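PDB 4YZE: HTH-type transcriptional repressor NemR from Escherichia coli, which represses transcription of the nemRA-gloA operon by binding to the NemR box, and responds to electrophiles and reactive chlorine species. Local coordinates for residues R64-Y69 with C108-L113; N83-I88 with H191-I196; G134-L139 with V164-W169; A142-R147 with G156-Q161. The protein carries 5 engineered substitutions. One frame throughout, in Å; residues are numbered along the deposited sequence.

Interaction 1: R64-Y69 with C108-L113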
loop_
_atom_site.group_PDB
_atom_site.type_symbol
_atom_site.label_atom_id
_atom_site.label_comp_id
_atom_site.label_asym_id
_atom_site.label_seq_id
_atom_site.Cartn_x
_atom_site.Cartn_y
_atom_site.Cartn_z
ATOM N N ARG A 64 -7.584 -18.482 -7.244
ATOM C CA ARG A 64 -8.308 -18.227 -8.475
ATOM C C ARG A 64 -7.962 -16.831 -8.975
ATOM O O ARG A 64 -7.553 -16.659 -10.119
ATOM C CB ARG A 64 -9.823 -18.366 -8.263
ATOM C CG ARG A 64 -10.665 -17.860 -9.434
ATOM C CD ARG A 64 -12.127 -18.299 -9.310
ATOM N NE ARG A 64 -12.961 -17.851 -10.426
ATOM C CZ ARG A 64 -13.501 -16.637 -10.516
ATOM N NH1 ARG A 64 -13.279 -15.735 -9.565
ATOM N NH2 ARG A 64 -14.251 -16.312 -11.561
ATOM N N HIS A 65 -8.107 -15.840 -8.104
ATOM C CA HIS A 65 -7.831 -14.458 -8.463
ATOM C C HIS A 65 -6.406 -14.245 -8.995
ATOM O O HIS A 65 -6.212 -13.553 -9.989
ATOM C CB HIS A 65 -8.053 -13.560 -7.254
ATOM C CG HIS A 65 -7.513 -12.179 -7.427
ATOM N ND1 HIS A 65 -8.250 -11.161 -7.989
ATOM C CD2 HIS A 65 -6.312 -11.642 -7.109
ATOM C CE1 HIS A 65 -7.526 -10.055 -8.012
ATOM N NE2 HIS A 65 -6.348 -10.321 -7.480
ATOM N N TYR A 66 -5.408 -14.814 -8.332
ATOM C CA TYR A 66 -4.040 -14.568 -8.767
ATOM C C TYR A 66 -3.716 -15.366 -10.027
ATOM O O TYR A 66 -2.889 -14.941 -10.834
ATOM C CB TYR A 66 -3.019 -14.858 -7.653
ATOM C CG TYR A 66 -3.045 -13.825 -6.548
ATOM C CD1 TYR A 66 -2.704 -12.492 -6.795
ATOM C CD2 TYR A 66 -3.413 -14.178 -5.262
ATOM C CE1 TYR A 66 -2.745 -11.533 -5.776
ATOM C CE2 TYR A 66 -3.455 -13.236 -4.235
ATOM C CZ TYR A 66 -3.129 -11.918 -4.495
ATOM O OH TYR A 66 -3.172 -11.008 -3.452
ATOM N N ALA A 67 -4.354 -16.522 -10.197
ATOM C CA ALA A 67 -4.111 -17.350 -11.383
ATOM C C ALA A 67 -4.509 -16.584 -12.632
ATOM O O ALA A 67 -3.782 -16.554 -13.629
ATOM C CB ALA A 67 -4.880 -18.660 -11.303
ATOM N N ALA A 68 -5.675 -15.962 -12.562
ATOM C CA ALA A 68 -6.209 -15.203 -13.681
ATOM C C ALA A 68 -5.389 -13.946 -13.942
ATOM O O ALA A 68 -5.108 -13.630 -15.093
ATOM C CB ALA A 68 -7.665 -14.858 -13.434
ATOM N N TYR A 69 -5.014 -13.232 -12.878
ATOM C CA TYR A 69 -4.222 -12.003 -12.993
ATOM C C TYR A 69 -2.826 -12.296 -13.536
ATOM O O TYR A 69 -2.267 -11.514 -14.303
ATOM C CB TYR A 69 -4.097 -11.306 -11.633
ATOM C CG TYR A 69 -3.426 -9.944 -11.693
ATOM C CD1 TYR A 69 -4.140 -8.804 -12.062
ATOM C CD2 TYR A 69 -2.086 -9.792 -11.386
ATOM C CE1 TYR A 69 -3.525 -7.556 -12.121
ATOM C CE2 TYR A 69 -1.463 -8.547 -11.449
ATOM C CZ TYR A 69 -2.183 -7.443 -11.811
ATOM O OH TYR A 69 -1.559 -6.220 -11.855
ATOM N N CYS A 108 -8.717 -2.815 -5.642
ATOM C CA CYS A 108 -7.802 -3.895 -5.987
ATOM C C CYS A 108 -7.717 -4.872 -4.815
ATOM O O CYS A 108 -7.564 -4.454 -3.665
ATOM C CB CYS A 108 -6.431 -3.317 -6.337
ATOM S SG CYS A 108 -5.143 -4.518 -6.647
ATOM N N LEU A 109 -7.828 -6.170 -5.101
ATOM C CA LEU A 109 -7.923 -7.174 -4.037
ATOM C C LEU A 109 -6.687 -7.206 -3.152
ATOM O O LEU A 109 -6.806 -7.221 -1.926
ATOM C CB LEU A 109 -8.214 -8.569 -4.598
ATOM C CG LEU A 109 -8.804 -9.575 -3.592
ATOM C CD1 LEU A 109 -10.165 -9.116 -3.084
ATOM C CD2 LEU A 109 -8.923 -10.983 -4.170
ATOM N N THR A 110 -5.503 -7.213 -3.763
ATOM C CA THR A 110 -4.277 -7.243 -2.972
ATOM C C THR A 110 -4.230 -6.028 -2.057
ATOM O O THR A 110 -4.022 -6.155 -0.840
ATOM C CB THR A 110 -3.006 -7.333 -3.843
ATOM O OG1 THR A 110 -2.954 -8.616 -4.479
ATOM C CG2 THR A 110 -1.766 -7.178 -2.985
ATOM N N VAL A 111 -4.495 -4.861 -2.640
ATOM C CA VAL A 111 -4.479 -3.609 -1.896
ATOM C C VAL A 111 -5.461 -3.615 -0.730
ATOM O O VAL A 111 -5.099 -3.256 0.392
ATOM C CB VAL A 111 -4.764 -2.409 -2.800
ATOM C CG1 VAL A 111 -4.517 -1.124 -2.034
ATOM C CG2 VAL A 111 -3.870 -2.450 -4.025
ATOM N N LYS A 112 -6.700 -4.027 -0.993
ATOM C CA LYS A 112 -7.705 -4.096 0.051
ATOM C C LYS A 112 -7.341 -5.108 1.125
ATOM O O LYS A 112 -7.540 -4.863 2.318
ATOM C CB LYS A 112 -9.066 -4.453 -0.542
ATOM C CG LYS A 112 -10.205 -4.403 0.461
ATOM C CD LYS A 112 -11.178 -3.268 0.127
ATOM C CE LYS A 112 -12.472 -3.361 0.935
ATOM N NZ LYS A 112 -12.434 -2.523 2.152
ATOM N N LEU A 113 -6.835 -6.263 0.709
ATOM C CA LEU A 113 -6.583 -7.335 1.675
ATOM C C LEU A 113 -5.245 -7.161 2.431
ATOM O O LEU A 113 -5.024 -7.774 3.478
ATOM C CB LEU A 113 -6.731 -8.712 1.014
ATOM C CG LEU A 113 -8.131 -9.347 1.130
ATOM C CD1 LEU A 113 -9.248 -8.372 0.770
ATOM C CD2 LEU A 113 -8.247 -10.602 0.270
HETATM O O HOH W 1 -4.334 -7.987 -6.842
#
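His65 and Tyr66, on the long helix 54-79, meet Leu109 and Thr110 in a mixed contact, part CH-pi packing and part polar network, at the start of the short helix 109-114. Leu109 lays its CD2 methyl over one face of the His65 imidazole, 3.9 Å from the ring centroid and 14° off the ring normal. CG of His65 stands anti to its backbone N (chi1 167°), which carries the ring across to the leucine. The edge of that ring is held on two sides: ND1 is hydrogen-bonded to Glu20 of helix 10-26, while a water in the ring plane bridges the two segments by hydrogen bonds, 3.1 Å from His65 NE2 and 2.8 Å from Thr110 OG1. In this TetR-family repressor the contact joins a helix of the N-terminal DNA-binding part to the ligand- or signal-sensing part, in the segment that begins with Cys108, which plays a central role in the response to reactive chlorine species and takes the N-cap position of helix 109-114. Tyr66 comes in at about a right angle to Thr110, and its OH forms a 2.6 Å hydrogen bond with Thr110 OG1, which lies near the plane of the phenol.

Interaction 2: N83-I88 with H191-I196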
loop_
_atom_site.group_PDB
_atom_site.type_symbol
_atom_site.label_atom_id
_atom_site.label_comp_id
_atom_site.label_asym_id
_atom_site.label_seq_id
_atom_site.Cartn_x
_atom_site.Cartn_y
_atom_site.Cartn_z
ATOM N N ASN A 83 7.726 -3.270 -27.855
ATOM C CA ASN A 83 8.858 -3.910 -27.188
ATOM C C ASN A 83 8.665 -4.057 -25.681
ATOM O O ASN A 83 7.630 -3.640 -25.127
ATOM C CB ASN A 83 10.193 -3.208 -27.531
ATOM C CG ASN A 83 10.247 -1.736 -27.069
ATOM O OD1 ASN A 83 9.567 -1.323 -26.121
ATOM N ND2 ASN A 83 11.093 -0.948 -27.734
ATOM N N TYR A 84 9.649 -4.647 -25.010
ATOM C CA TYR A 84 9.508 -4.882 -23.574
ATOM C C TYR A 84 9.364 -3.600 -22.771
ATOM O O TYR A 84 8.759 -3.613 -21.715
ATOM C CB TYR A 84 10.653 -5.729 -23.034
ATOM C CG TYR A 84 10.629 -7.117 -23.600
ATOM C CD1 TYR A 84 9.663 -8.025 -23.204
ATOM C CD2 TYR A 84 11.556 -7.514 -24.559
ATOM C CE1 TYR A 84 9.620 -9.294 -23.729
ATOM C CE2 TYR A 84 11.523 -8.783 -25.088
ATOM C CZ TYR A 84 10.554 -9.667 -24.674
ATOM O OH TYR A 84 10.526 -10.934 -25.205
ATOM N N ARG A 85 9.925 -2.496 -23.255
ATOM C CA ARG A 85 9.751 -1.254 -22.529
ATOM C C ARG A 85 8.289 -0.806 -22.657
ATOM O O ARG A 85 7.667 -0.438 -21.649
ATOM C CB ARG A 85 10.714 -0.168 -23.008
ATOM C CG ARG A 85 10.569 1.141 -22.248
ATOM C CD ARG A 85 11.647 2.139 -22.585
ATOM N NE ARG A 85 11.437 3.419 -21.910
ATOM C CZ ARG A 85 10.577 4.351 -22.319
ATOM N NH1 ARG A 85 9.828 4.155 -23.400
ATOM N NH2 ARG A 85 10.464 5.489 -21.649
ATOM N N ASP A 86 7.745 -0.858 -23.878
ATOM C CA ASP A 86 6.347 -0.499 -24.113
ATOM C C ASP A 86 5.406 -1.332 -23.245
ATOM O O ASP A 86 4.404 -0.830 -22.718
ATOM C CB ASP A 86 5.972 -0.718 -25.577
ATOM C CG ASP A 86 6.795 0.128 -26.534
ATOM O OD1 ASP A 86 7.245 1.233 -26.144
ATOM O OD2 ASP A 86 6.973 -0.317 -27.692
ATOM N N ARG A 87 5.720 -2.613 -23.111
ATOM C CA ARG A 87 4.853 -3.514 -22.365
ATOM C C ARG A 87 4.883 -3.208 -20.872
ATOM O O ARG A 87 3.855 -3.200 -20.213
ATOM C CB ARG A 87 5.228 -4.967 -22.648
ATOM C CG ARG A 87 4.959 -5.360 -24.094
ATOM C CD ARG A 87 5.587 -6.704 -24.411
ATOM N NE ARG A 87 5.877 -6.845 -25.833
ATOM C CZ ARG A 87 6.248 -7.981 -26.416
ATOM N NH1 ARG A 87 6.367 -9.090 -25.697
ATOM N NH2 ARG A 87 6.490 -8.006 -27.720
ATOM N N ILE A 88 6.065 -2.927 -20.349
ATOM C CA ILE A 88 6.171 -2.517 -18.961
ATOM C C ILE A 88 5.393 -1.226 -18.690
ATOM O O ILE A 88 4.658 -1.149 -17.693
ATOM C CB ILE A 88 7.627 -2.406 -18.529
ATOM C CG1 ILE A 88 8.208 -3.811 -18.406
ATOM C CG2 ILE A 88 7.748 -1.686 -17.195
ATOM C CD1 ILE A 88 9.710 -3.845 -18.269
ATOM N N HIS A 191 7.419 8.430 -13.677
ATOM C CA HIS A 191 8.719 8.109 -13.087
ATOM C C HIS A 191 9.307 6.806 -13.666
ATOM O O HIS A 191 10.527 6.718 -13.919
ATOM C CB HIS A 191 8.634 8.109 -11.563
ATOM C CG HIS A 191 9.856 7.590 -10.868
ATOM N ND1 HIS A 191 10.920 8.397 -10.525
ATOM C CD2 HIS A 191 10.153 6.355 -10.400
ATOM C CE1 HIS A 191 11.834 7.675 -9.899
ATOM N NE2 HIS A 191 11.390 6.431 -9.806
ATOM N N VAL A 192 8.447 5.821 -13.915
ATOM C CA VAL A 192 8.881 4.594 -14.581
ATOM C C VAL A 192 9.449 4.879 -15.981
ATOM O O VAL A 192 10.477 4.296 -16.379
ATOM C CB VAL A 192 7.741 3.571 -14.667
ATOM C CG1 VAL A 192 8.165 2.355 -15.479
ATOM C CG2 VAL A 192 7.291 3.146 -13.261
ATOM N N LYS A 193 8.783 5.770 -16.720
ATOM C CA LYS A 193 9.251 6.179 -18.051
ATOM C C LYS A 193 10.675 6.691 -18.015
ATOM O O LYS A 193 11.431 6.510 -18.967
ATOM C CB LYS A 193 8.366 7.280 -18.631
ATOM C CG LYS A 193 7.143 6.777 -19.382
ATOM C CD LYS A 193 6.268 7.939 -19.865
ATOM C CE LYS A 193 4.989 7.411 -20.492
ATOM N NZ LYS A 193 3.973 8.482 -20.708
ATOM N N ASN A 194 11.043 7.338 -16.917
ATOM C CA ASN A 194 12.380 7.907 -16.800
ATOM C C ASN A 194 13.394 6.882 -16.268
ATOM O O ASN A 194 14.564 6.909 -16.625
ATOM C CB ASN A 194 12.334 9.152 -15.908
ATOM C CG ASN A 194 13.595 9.986 -16.004
ATOM O OD1 ASN A 194 14.388 10.049 -15.061
ATOM N ND2 ASN A 194 13.791 10.629 -17.153
ATOM N N ILE A 195 12.931 5.967 -15.423
ATOM C CA ILE A 195 13.808 4.983 -14.791
ATOM C C ILE A 195 14.120 3.822 -15.737
ATOM O O ILE A 195 15.262 3.362 -15.811
ATOM C CB ILE A 195 13.182 4.455 -13.472
ATOM C CG1 ILE A 195 13.178 5.562 -12.420
ATOM C CG2 ILE A 195 13.951 3.273 -12.951
ATOM C CD1 ILE A 195 14.533 6.256 -12.296
ATOM N N ILE A 196 13.088 3.332 -16.424
ATOM C CA ILE A 196 13.234 2.278 -17.422
ATOM C C ILE A 196 13.290 2.992 -18.763
ATOM O O ILE A 196 12.247 3.246 -19.377
ATOM C CB ILE A 196 12.034 1.276 -17.402
ATOM C CG1 ILE A 196 11.778 0.765 -15.986
ATOM C CG2 ILE A 196 12.283 0.105 -18.370
ATOM C CD1 ILE A 196 12.968 0.072 -15.321
#
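The guanidinium of Arg85 does its work at the edge, where two backbone carbonyls sit near its plane, those of Lys193 in the last turn of helix 183-195 and of Ile196 just after it. NH2 donates a hydrogen bond to Lys193 O at 3.0 Å, in the carbonyl plane on a lone pair, and the oxygen is only 8° out of the guanidinium plane. NE donates a hydrogen bond to Ile196 O at 2.7 Å, with less regular geometry: the oxygen is tilted 21° from the guanidinium plane. The CB bond of Arg85 is not aimed at 191-196, but the chain, extended from CG to NE, brings the guanidinium to it. Two N-H groups, on NE and NH2 of the one guanidinium, hold its rotation, and the cation probably interacts well with the negative end of the helix dipole. Beside these hydrogen bonds the contact is apolar: Ile88 CG2 meets Val192 CG1 at 4.4 Å, and Ile196 packs CG2 against Arg85 CG at the same separation. Across the start of helix 84-97, Asp86 N donates to Asn83 OD1 at 2.9 Å, and Asn83 N donates to Asp86 OD2 at 3.1 Å. This reciprocal pair is a capping box; one helix is capped at its N-terminus while an arginine from its first turn secures the C-terminal end of another, within the largely helical C-terminal domain of a TetR-family repressor.

Interaction 3: G134-L139 with V164-W169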
loop_
_atom_site.group_PDB
_atom_site.type_symbol
_atom_site.label_atom_id
_atom_site.label_comp_id
_atom_site.label_asym_id
_atom_site.label_seq_id
_atom_site.Cartn_x
_atom_site.Cartn_y
_atom_site.Cartn_z
ATOM N N GLY A 134 4.615 -13.936 -7.987
ATOM C CA GLY A 134 4.302 -14.166 -9.388
ATOM C C GLY A 134 4.360 -12.894 -10.231
ATOM O O GLY A 134 4.899 -12.903 -11.343
ATOM N N VAL A 135 3.808 -11.792 -9.726
ATOM C CA VAL A 135 3.807 -10.557 -10.518
ATOM C C VAL A 135 5.239 -10.055 -10.681
ATOM O O VAL A 135 5.664 -9.670 -11.765
ATOM C CB VAL A 135 2.959 -9.443 -9.872
ATOM C CG1 VAL A 135 3.143 -8.094 -10.614
ATOM C CG2 VAL A 135 1.462 -9.833 -9.817
ATOM N N ILE A 136 5.968 -10.065 -9.576
ATOM C CA ILE A 136 7.318 -9.569 -9.538
ATOM C C ILE A 136 8.192 -10.366 -10.502
ATOM O O ILE A 136 8.982 -9.795 -11.249
ATOM C CB ILE A 136 7.877 -9.641 -8.110
ATOM C CG1 ILE A 136 7.163 -8.594 -7.234
ATOM C CG2 ILE A 136 9.380 -9.417 -8.123
ATOM C CD1 ILE A 136 7.360 -8.791 -5.730
ATOM N N ALA A 137 8.025 -11.682 -10.511
ATOM C CA ALA A 137 8.843 -12.528 -11.378
ATOM C C ALA A 137 8.525 -12.264 -12.855
ATOM O O ALA A 137 9.418 -12.303 -13.682
ATOM C CB ALA A 137 8.693 -14.021 -11.019
ATOM N N LEU A 138 7.273 -11.955 -13.185
ATOM C CA LEU A 138 6.951 -11.611 -14.568
ATOM C C LEU A 138 7.605 -10.286 -15.003
ATOM O O LEU A 138 8.157 -10.188 -16.116
ATOM C CB LEU A 138 5.441 -11.569 -14.787
ATOM C CG LEU A 138 4.752 -12.933 -14.862
ATOM C CD1 LEU A 138 3.239 -12.770 -14.843
ATOM C CD2 LEU A 138 5.206 -13.701 -16.109
ATOM N N LEU A 139 7.540 -9.284 -14.127
ATOM C CA LEU A 139 8.145 -7.979 -14.385
ATOM C C LEU A 139 9.662 -8.111 -14.524
ATOM O O LEU A 139 10.279 -7.461 -15.373
ATOM C CB LEU A 139 7.804 -7.001 -13.257
ATOM C CG LEU A 139 6.340 -6.572 -13.139
ATOM C CD1 LEU A 139 6.085 -5.840 -11.822
ATOM C CD2 LEU A 139 5.931 -5.706 -14.312
ATOM N N VAL A 164 10.891 -3.101 -6.779
ATOM C CA VAL A 164 10.642 -1.673 -6.640
ATOM C C VAL A 164 9.437 -1.271 -7.463
ATOM O O VAL A 164 8.618 -0.500 -6.996
ATOM C CB VAL A 164 11.871 -0.851 -7.100
ATOM C CG1 VAL A 164 11.514 0.637 -7.334
ATOM C CG2 VAL A 164 12.991 -0.993 -6.087
ATOM N N LEU A 165 9.346 -1.775 -8.692
ATOM C CA LEU A 165 8.218 -1.443 -9.569
ATOM C C LEU A 165 6.905 -1.908 -8.944
ATOM O O LEU A 165 5.873 -1.217 -9.010
ATOM C CB LEU A 165 8.382 -2.097 -10.941
ATOM C CG LEU A 165 9.455 -1.585 -11.912
ATOM C CD1 LEU A 165 9.446 -2.422 -13.178
ATOM C CD2 LEU A 165 9.243 -0.113 -12.271
ATOM N N TYR A 166 6.939 -3.086 -8.337
ATOM C CA TYR A 166 5.739 -3.624 -7.695
ATOM C C TYR A 166 5.424 -2.812 -6.450
ATOM O O TYR A 166 4.279 -2.424 -6.233
ATOM C CB TYR A 166 5.914 -5.112 -7.371
ATOM C CG TYR A 166 4.679 -5.705 -6.733
ATOM C CD1 TYR A 166 3.548 -5.975 -7.491
ATOM C CD2 TYR A 166 4.628 -5.959 -5.373
ATOM C CE1 TYR A 166 2.404 -6.505 -6.921
ATOM C CE2 TYR A 166 3.477 -6.498 -4.781
ATOM C CZ TYR A 166 2.373 -6.766 -5.564
ATOM O OH TYR A 166 1.226 -7.288 -4.998
ATOM N N ALA A 167 6.439 -2.531 -5.635
ATOM C CA ALA A 167 6.204 -1.736 -4.427
ATOM C C ALA A 167 5.640 -0.380 -4.832
ATOM O O ALA A 167 4.718 0.141 -4.204
ATOM C CB ALA A 167 7.468 -1.563 -3.656
ATOM N N LEU A 168 6.177 0.183 -5.911
ATOM C CA LEU A 168 5.721 1.503 -6.371
ATOM C C LEU A 168 4.252 1.480 -6.795
ATOM O O LEU A 168 3.464 2.378 -6.445
ATOM C CB LEU A 168 6.588 1.965 -7.546
ATOM C CG LEU A 168 6.820 3.435 -7.907
ATOM C CD1 LEU A 168 6.980 3.606 -9.418
ATOM C CD2 LEU A 168 5.784 4.373 -7.385
ATOM N N TRP A 169 3.904 0.473 -7.586
ATOM C CA TRP A 169 2.535 0.263 -8.051
ATOM C C TRP A 169 1.557 0.113 -6.880
ATOM O O TRP A 169 0.460 0.672 -6.893
ATOM C CB TRP A 169 2.524 -1.011 -8.909
ATOM C CG TRP A 169 1.177 -1.471 -9.382
ATOM C CD1 TRP A 169 0.553 -1.126 -10.548
ATOM C CD2 TRP A 169 0.300 -2.400 -8.718
ATOM N NE1 TRP A 169 -0.661 -1.770 -10.642
ATOM C CE2 TRP A 169 -0.841 -2.554 -9.533
ATOM C CE3 TRP A 169 0.371 -3.115 -7.518
ATOM C CZ2 TRP A 169 -1.914 -3.394 -9.179
ATOM C CZ3 TRP A 169 -0.695 -3.945 -7.167
ATOM C CH2 TRP A 169 -1.821 -4.074 -7.998
#
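Tyr166 of helix 158-179 packs against Val135 and Ile136 of helix 122-148 in the core of the mainly helical C-terminal domain of this TetR-family repressor. The two short segments run at 126° to each other, their axes approaching to 9.8 Å, and no hydrogen bond spans them: the contact is wholly apolar. The purely aliphatic part lies one turn on from the valine, where Leu139 faces Leu165 more loosely, CD1 of Leu139 being 4.5 Å from CB of Leu165. Surrounding helices close the core: Tyr91 of helix 84-97 touches Val135, Leu139 and Tyr166, and Val192 of helix 183-195 packs on Leu165. Tyr166 also meets Gln175 of the second subunit, so the same side chain serves the intramolecular core and the dimer contact, and it lies about 7 Å, side chain to side chain, from Cys108. The aromatic part of the contact centres on this tyrosine. Its CG is anti to the backbone N (chi1 -179°), which sends the ring along helix 122-148, toward the N-terminal end of 134-139, and both of its aliphatic neighbours cross it at about a right angle. Ile136 takes the base of the side chain, with CG1 3.7 Å from Tyr166 CB, while its CD1 reaches on to Tyr166 CD2 at 4.0 Å. Val135 works further along the other ring side, through the branch that stands anti to its backbone N, and this CG1 methyl comes within 3.8 Å of Tyr166 CD1.

Interaction 4: A142-R147 with G156-Q161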
loop_
_atom_site.group_PDB
_atom_site.type_symbol
_atom_site.label_atom_id
_atom_site.label_comp_id
_atom_site.label_asym_id
_atom_site.label_seq_id
_atom_site.Cartn_x
_atom_site.Cartn_y
_atom_site.Cartn_z
ATOM N N ALA A 142 10.602 -9.601 -17.870
ATOM C CA ALA A 142 10.428 -8.566 -18.899
ATOM C C ALA A 142 11.619 -7.623 -18.923
ATOM O O ALA A 142 12.100 -7.245 -19.999
ATOM C CB ALA A 142 9.134 -7.769 -18.670
ATOM N N LEU A 143 12.083 -7.226 -17.739
ATOM C CA LEU A 143 13.224 -6.325 -17.649
ATOM C C LEU A 143 14.477 -6.977 -18.250
ATOM O O LEU A 143 15.216 -6.329 -18.993
ATOM C CB LEU A 143 13.474 -5.884 -16.208
ATOM C CG LEU A 143 12.383 -4.981 -15.602
ATOM C CD1 LEU A 143 12.457 -5.017 -14.092
ATOM C CD2 LEU A 143 12.489 -3.539 -16.109
ATOM N N GLU A 144 14.700 -8.249 -17.927
ATOM C CA GLU A 144 15.881 -8.975 -18.395
ATOM C C GLU A 144 15.825 -9.133 -19.916
ATOM O O GLU A 144 16.799 -8.835 -20.610
ATOM C CB GLU A 144 15.980 -10.333 -17.693
ATOM C CG GLU A 144 17.108 -11.231 -18.180
ATOM C CD GLU A 144 18.487 -10.674 -17.881
ATOM O OE1 GLU A 144 19.467 -11.150 -18.499
ATOM O OE2 GLU A 144 18.602 -9.770 -17.027
ATOM N N ASN A 145 14.664 -9.554 -20.422
ATOM C CA ASN A 145 14.430 -9.632 -21.857
ATOM C C ASN A 145 14.735 -8.310 -22.554
ATOM O O ASN A 145 15.343 -8.294 -23.624
ATOM C CB ASN A 145 12.982 -10.029 -22.153
ATOM C CG ASN A 145 12.685 -11.468 -21.783
ATOM O OD1 ASN A 145 13.590 -12.292 -21.688
ATOM N ND2 ASN A 145 11.408 -11.779 -21.586
ATOM N N GLY A 146 14.282 -7.215 -21.945
ATOM C CA GLY A 146 14.460 -5.881 -22.484
ATOM C C GLY A 146 15.930 -5.515 -22.572
ATOM O O GLY A 146 16.350 -4.853 -23.532
ATOM N N ARG A 147 16.716 -5.942 -21.582
ATOM C CA ARG A 147 18.160 -5.726 -21.652
ATOM C C ARG A 147 18.761 -6.581 -22.754
ATOM O O ARG A 147 19.639 -6.124 -23.491
ATOM C CB ARG A 147 18.835 -6.051 -20.321
ATOM C CG ARG A 147 18.843 -4.909 -19.326
ATOM C CD ARG A 147 19.641 -5.288 -18.099
ATOM N NE ARG A 147 19.874 -4.133 -17.235
ATOM C CZ ARG A 147 20.053 -4.207 -15.922
ATOM N NH1 ARG A 147 20.005 -5.389 -15.314
ATOM N NH2 ARG A 147 20.272 -3.102 -15.219
ATOM N N GLY A 156 20.933 -1.664 -12.012
ATOM C CA GLY A 156 20.845 -2.818 -11.123
ATOM C C GLY A 156 20.252 -4.120 -11.645
ATOM O O GLY A 156 19.955 -4.264 -12.827
ATOM N N GLU A 157 20.087 -5.076 -10.733
ATOM C CA GLU A 157 19.504 -6.389 -11.036
ATOM C C GLU A 157 18.000 -6.323 -11.340
ATOM O O GLU A 157 17.280 -5.514 -10.760
ATOM C CB GLU A 157 19.785 -7.359 -9.884
ATOM C CG GLU A 157 21.303 -7.499 -9.641
ATOM C CD GLU A 157 21.691 -8.432 -8.489
ATOM O OE1 GLU A 157 20.811 -9.033 -7.833
ATOM O OE2 GLU A 157 22.909 -8.559 -8.241
ATOM N N PRO A 158 17.541 -7.175 -12.275
ATOM C CA PRO A 158 16.143 -7.241 -12.726
ATOM C C PRO A 158 15.172 -7.480 -11.569
ATOM O O PRO A 158 14.137 -6.793 -11.463
ATOM C CB PRO A 158 16.134 -8.462 -13.652
ATOM C CG PRO A 158 17.544 -8.637 -14.106
ATOM C CD PRO A 158 18.419 -8.128 -12.994
ATOM N N LEU A 159 15.499 -8.441 -10.707
ATOM C CA LEU A 159 14.609 -8.765 -9.582
ATOM C C LEU A 159 14.474 -7.579 -8.645
ATOM O O LEU A 159 13.359 -7.186 -8.283
ATOM C CB LEU A 159 15.106 -9.996 -8.806
ATOM C CG LEU A 159 14.105 -10.536 -7.775
ATOM C CD1 LEU A 159 12.768 -10.878 -8.444
ATOM C CD2 LEU A 159 14.656 -11.742 -7.023
ATOM N N GLN A 160 15.609 -7.006 -8.256
ATOM C CA GLN A 160 15.608 -5.796 -7.442
ATOM C C GLN A 160 14.732 -4.722 -8.090
ATOM O O GLN A 160 13.855 -4.139 -7.443
ATOM C CB GLN A 160 17.039 -5.277 -7.268
ATOM N N GLN A 161 14.934 -4.489 -9.380
ATOM C CA GLN A 161 14.187 -3.426 -10.036
ATOM C C GLN A 161 12.729 -3.828 -10.150
ATOM O O GLN A 161 11.852 -2.986 -10.000
ATOM C CB GLN A 161 14.784 -3.066 -11.409
ATOM C CG GLN A 161 13.944 -2.059 -12.197
ATOM C CD GLN A 161 13.816 -0.705 -11.497
ATOM O OE1 GLN A 161 12.736 -0.326 -11.014
ATOM N NE2 GLN A 161 14.916 0.027 -11.445
#
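Arg147, near the end of helix 122-148, reaches across to the loop residue Gly156, just before helix 158-179, so the contact brings together the two ends of the loop joining these helices in the C-terminal domain of a TetR-family repressor. From CB, directed at the opposite segment, CG leaves anti to the carbonyl carbon, and the chain then runs extended to NE. At the tip the guanidinium comes end-on, offering both terminal nitrogens to one atom: NH1 and NH2 of Arg147 both donate hydrogen bonds to Gly156 O, each 2.7 Å long. NH2 lies in the carbonyl plane and on a lone pair; NH1 is tilted 19° from that plane. The N-H...O angles are 139° (NH2) and 136° (NH1), bent as expected when two donors share a single acceptor. NH1 also lies 3.9 Å from Pro158 CD. Phe154, in the same connection, contributes a cation-pi contact with Arg147 and a further acceptor for NH2, its carbonyl oxygen. One turn earlier, Leu143 turns its CD1 methyl toward the start of helix 158-179, 3.6 Å from Pro158 O. Phe154 and Ile196 also cover this leucine. Gln161 bends at chi2, and its aliphatic part crosses Leu143 at about a right angle, CG lying 3.8 Å from Leu143 CD1. Glu144 OE2 rests 3.3 Å from Pro158 CG.

Overall arrangement
Read from the N terminus, the first segment reached is 64-69, on helix 54-79; it is met 39 residues later by 108-113 in interaction 1, which ties the DNA-binding part to the sensing domain and closes before interactions 3 and 4 open. Helix 84-97 leaves in between, and its start waits until 191-196 to close interaction 2, so these two loops cross. Within that long loop, interaction 3 joins helices 122-148 and 158-179, and interaction 4, lying inside it in sequence, joins them nearer their connection. Interactions 2, 3 and 4 form one continuous core, touching through Ile88 with Leu143, Val192 with Leu165 and Leu165 with Leu143. Interaction 1 meets interaction 3 where Cys108 packs on Trp169.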